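Local coordinates for titin (Homo sapiens, PDB 2A38), which is the giant sarcomeric muscle protein whose N-terminal pair of immunoglobulin domains probably helps fix it at the Z-disc, at residues P35-R41 against R77-T83. Sequence-based numbering, arbitrary orientation.
Sequences PEVSWFR and RYSLKAT
The indole of W39 carries L80 on one face: CD1 sits nearly over the five-membered ring, 3.6 Å from its centroid, while CD2 reaches the far rim at CZ2 and CH2. Strands 36-41 and 77-83 are antiparallel neighbours in an immunoglobulin I-set sandwich, with 36-41 outermost in its sheet within this chain. At the next non-hydrogen-bonded pair, two residues along, the Y78 ring has the methylene CG of R41 above its centre, 4.3 Å from the centroid. On the other side of the sheet, K81 crosses F40 at about a right angle, CE lying over the ring face toward its rim, and NZ makes an off-centre cation-pi contact at 4.9 Å from the ring centroid; S79 O lies near the ring plane, at its edge. W39, L80 and Y78 face the opposite sheet, where A63 touches both W39 and L80, and F25 meets the Y78 ring.

With CG anti to the backbone N (chi1 -179°) and the chain extended to NE, R41 runs out over Y78, its guanidinium plane turned 25° from the ring. Their polar ends go elsewhere, R41 NH2 to A73 O and Y78 OH to N74 O. Replacing W39 by alanine removes the whole indole, which is likely to leave L80 CD1 without its aromatic face and open a gap against A63 and L65. Six backbone hydrogen bonds tie the strands through the pairs E36-T83, S38-K81 and F40-S79. The straightest is K81 N to S38 O, 2.9 Å at 174°; beyond it, a water donates to E36 O at 2.8 Å.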
loop_
_atom_site.group_PDB
_atom_site.type_symbol
_atom_site.label_atom_id
_atom_site.label_comp_id
_atom_site.label_asym_id
_atom_site.label_seq_id
_atom_site.Cartn_x
_atom_site.Cartn_y
_atom_site.Cartn_z
ATOM N N PRO A 35 29.143 -11.769 20.225
ATOM C CA PRO A 35 29.573 -10.766 19.250
ATOM C C PRO A 35 28.748 -9.498 19.143
ATOM O O PRO A 35 27.586 -9.465 19.540
ATOM C CB PRO A 35 29.583 -11.555 17.943
ATOM C CG PRO A 35 28.438 -12.505 18.129
ATOM C CD PRO A 35 28.639 -12.981 19.553
ATOM N N GLU A 36 29.381 -8.449 18.621
ATOM C CA GLU A 36 28.714 -7.184 18.376
ATOM C C GLU A 36 28.110 -7.368 16.988
ATOM O O GLU A 36 28.794 -7.823 16.061
ATOM C CB GLU A 36 29.706 -6.029 18.333
ATOM C CG GLU A 36 30.338 -5.691 19.652
ATOM C CD GLU A 36 31.049 -4.351 19.603
ATOM O OE1 GLU A 36 30.355 -3.316 19.475
ATOM O OE2 GLU A 36 32.301 -4.332 19.682
ATOM N N VAL A 37 26.840 -7.005 16.845
ATOM C CA VAL A 37 26.129 -7.171 15.585
ATOM C C VAL A 37 25.782 -5.860 14.889
ATOM O O VAL A 37 25.454 -4.864 15.528
ATOM C CB VAL A 37 24.851 -8.003 15.818
ATOM C CG1 VAL A 37 23.954 -7.941 14.617
ATOM C CG2 VAL A 37 25.234 -9.441 16.102
ATOM N N SER A 38 25.840 -5.874 13.566
ATOM C CA SER A 38 25.562 -4.686 12.785
ATOM C C SER A 38 24.974 -5.053 11.425
ATOM O O SER A 38 25.425 -5.995 10.785
ATOM C CB SER A 38 26.864 -3.905 12.616
ATOM O OG SER A 38 26.770 -2.969 11.564
ATOM N N TRP A 39 23.962 -4.311 10.985
ATOM C CA TRP A 39 23.322 -4.567 9.691
ATOM C C TRP A 39 23.798 -3.586 8.627
ATOM O O TRP A 39 24.189 -2.470 8.945
ATOM C CB TRP A 39 21.809 -4.459 9.823
ATOM C CG TRP A 39 21.178 -5.520 10.679
ATOM C CD1 TRP A 39 21.056 -5.522 12.045
ATOM C CD2 TRP A 39 20.561 -6.729 10.220
ATOM N NE1 TRP A 39 20.396 -6.659 12.461
ATOM C CE2 TRP A 39 20.082 -7.418 11.363
ATOM C CE3 TRP A 39 20.364 -7.299 8.952
ATOM C CZ2 TRP A 39 19.418 -8.648 11.274
ATOM C CZ3 TRP A 39 19.704 -8.521 8.867
ATOM C CH2 TRP A 39 19.239 -9.181 10.021
ATOM N N PHE A 40 23.777 -4.001 7.366
ATOM C CA PHE A 40 24.204 -3.129 6.268
ATOM C C PHE A 40 23.326 -3.324 5.048
ATOM O O PHE A 40 22.666 -4.353 4.896
ATOM C CB PHE A 40 25.640 -3.423 5.821
ATOM C CG PHE A 40 26.674 -3.191 6.876
ATOM C CD1 PHE A 40 26.746 -4.015 7.993
ATOM C CD2 PHE A 40 27.588 -2.153 6.745
ATOM C CE1 PHE A 40 27.716 -3.809 8.970
ATOM C CE2 PHE A 40 28.564 -1.933 7.716
ATOM C CZ PHE A 40 28.627 -2.766 8.833
ATOM N N ARG A 41 23.320 -2.328 4.174
ATOM C CA ARG A 41 22.571 -2.433 2.938
ATOM C C ARG A 41 23.412 -1.849 1.826
ATOM O O ARG A 41 23.681 -0.649 1.810
ATOM C CB ARG A 41 21.247 -1.695 2.998
ATOM C CG ARG A 41 20.514 -1.878 1.703
ATOM C CD ARG A 41 19.221 -1.135 1.635
ATOM N NE ARG A 41 18.728 -1.166 0.266
ATOM C CZ ARG A 41 17.576 -0.639 -0.122
ATOM N NH1 ARG A 41 16.791 -0.037 0.763
ATOM N NH2 ARG A 41 17.216 -0.705 -1.395
ATOM N N ARG A 77 20.458 -5.940 -1.435
ATOM C CA ARG A 77 21.216 -6.828 -0.565
ATOM C C ARG A 77 21.331 -6.319 0.851
ATOM O O ARG A 77 21.736 -5.183 1.085
ATOM C CB ARG A 77 22.625 -7.041 -1.091
ATOM C CG ARG A 77 22.705 -7.908 -2.305
ATOM C CD ARG A 77 24.136 -8.342 -2.526
ATOM N NE ARG A 77 24.262 -9.208 -3.691
ATOM C CZ ARG A 77 25.362 -9.890 -3.993
ATOM N NH1 ARG A 77 26.433 -9.808 -3.206
ATOM N NH2 ARG A 77 25.394 -10.653 -5.082
ATOM N N TYR A 78 20.969 -7.174 1.794
ATOM C CA TYR A 78 21.065 -6.847 3.205
ATOM C C TYR A 78 22.037 -7.849 3.801
ATOM O O TYR A 78 21.971 -9.039 3.495
ATOM C CB TYR A 78 19.716 -6.996 3.896
ATOM C CG TYR A 78 18.748 -5.892 3.575
ATOM C CD1 TYR A 78 18.185 -5.769 2.297
ATOM C CD2 TYR A 78 18.399 -4.954 4.549
ATOM C CE1 TYR A 78 17.302 -4.734 2.001
ATOM C CE2 TYR A 78 17.523 -3.923 4.269
ATOM C CZ TYR A 78 16.979 -3.817 2.999
ATOM O OH TYR A 78 16.120 -2.784 2.745
ATOM N N SER A 79 22.945 -7.373 4.639
ATOM C CA SER A 79 23.898 -8.265 5.260
ATOM C C SER A 79 24.019 -7.983 6.737
ATOM O O SER A 79 23.744 -6.890 7.203
ATOM C CB SER A 79 25.263 -8.148 4.588
ATOM O OG SER A 79 25.788 -6.850 4.752
ATOM N N LEU A 80 24.438 -8.999 7.467
ATOM C CA LEU A 80 24.606 -8.927 8.907
ATOM C C LEU A 80 26.051 -9.289 9.255
ATOM O O LEU A 80 26.531 -10.342 8.848
ATOM C CB LEU A 80 23.641 -9.924 9.546
ATOM C CG LEU A 80 23.616 -10.131 11.057
ATOM C CD1 LEU A 80 23.263 -8.835 11.740
ATOM C CD2 LEU A 80 22.583 -11.202 11.391
ATOM N N LYS A 81 26.752 -8.403 9.957
ATOM C CA LYS A 81 28.129 -8.663 10.384
ATOM C C LYS A 81 28.159 -8.919 11.886
ATOM O O LYS A 81 27.540 -8.192 12.650
ATOM C CB LYS A 81 29.050 -7.472 10.126
ATOM C CG LYS A 81 29.457 -7.265 8.686
ATOM C CD LYS A 81 30.590 -6.228 8.600
ATOM C CE LYS A 81 30.900 -5.871 7.144
ATOM N NZ LYS A 81 32.058 -4.930 7.011
ATOM N N ALA A 82 28.899 -9.942 12.300
ATOM C CA ALA A 82 29.044 -10.292 13.715
ATOM C C ALA A 82 30.537 -10.254 14.055
ATOM O O ALA A 82 31.353 -10.800 13.313
ATOM C CB ALA A 82 28.476 -11.686 13.970
ATOM N N THR A 83 30.894 -9.630 15.173
ATOM C CA THR A 83 32.302 -9.528 15.531
ATOM C C THR A 83 32.645 -9.673 17.006
ATOM O O THR A 83 31.917 -9.195 17.867
ATOM C CB THR A 83 32.868 -8.164 15.094
ATOM O OG1 THR A 83 32.537 -7.927 13.725
ATOM C CG2 THR A 83 34.379 -8.135 15.245
HETATM O O HOH W 1 29.647 -6.205 13.897
#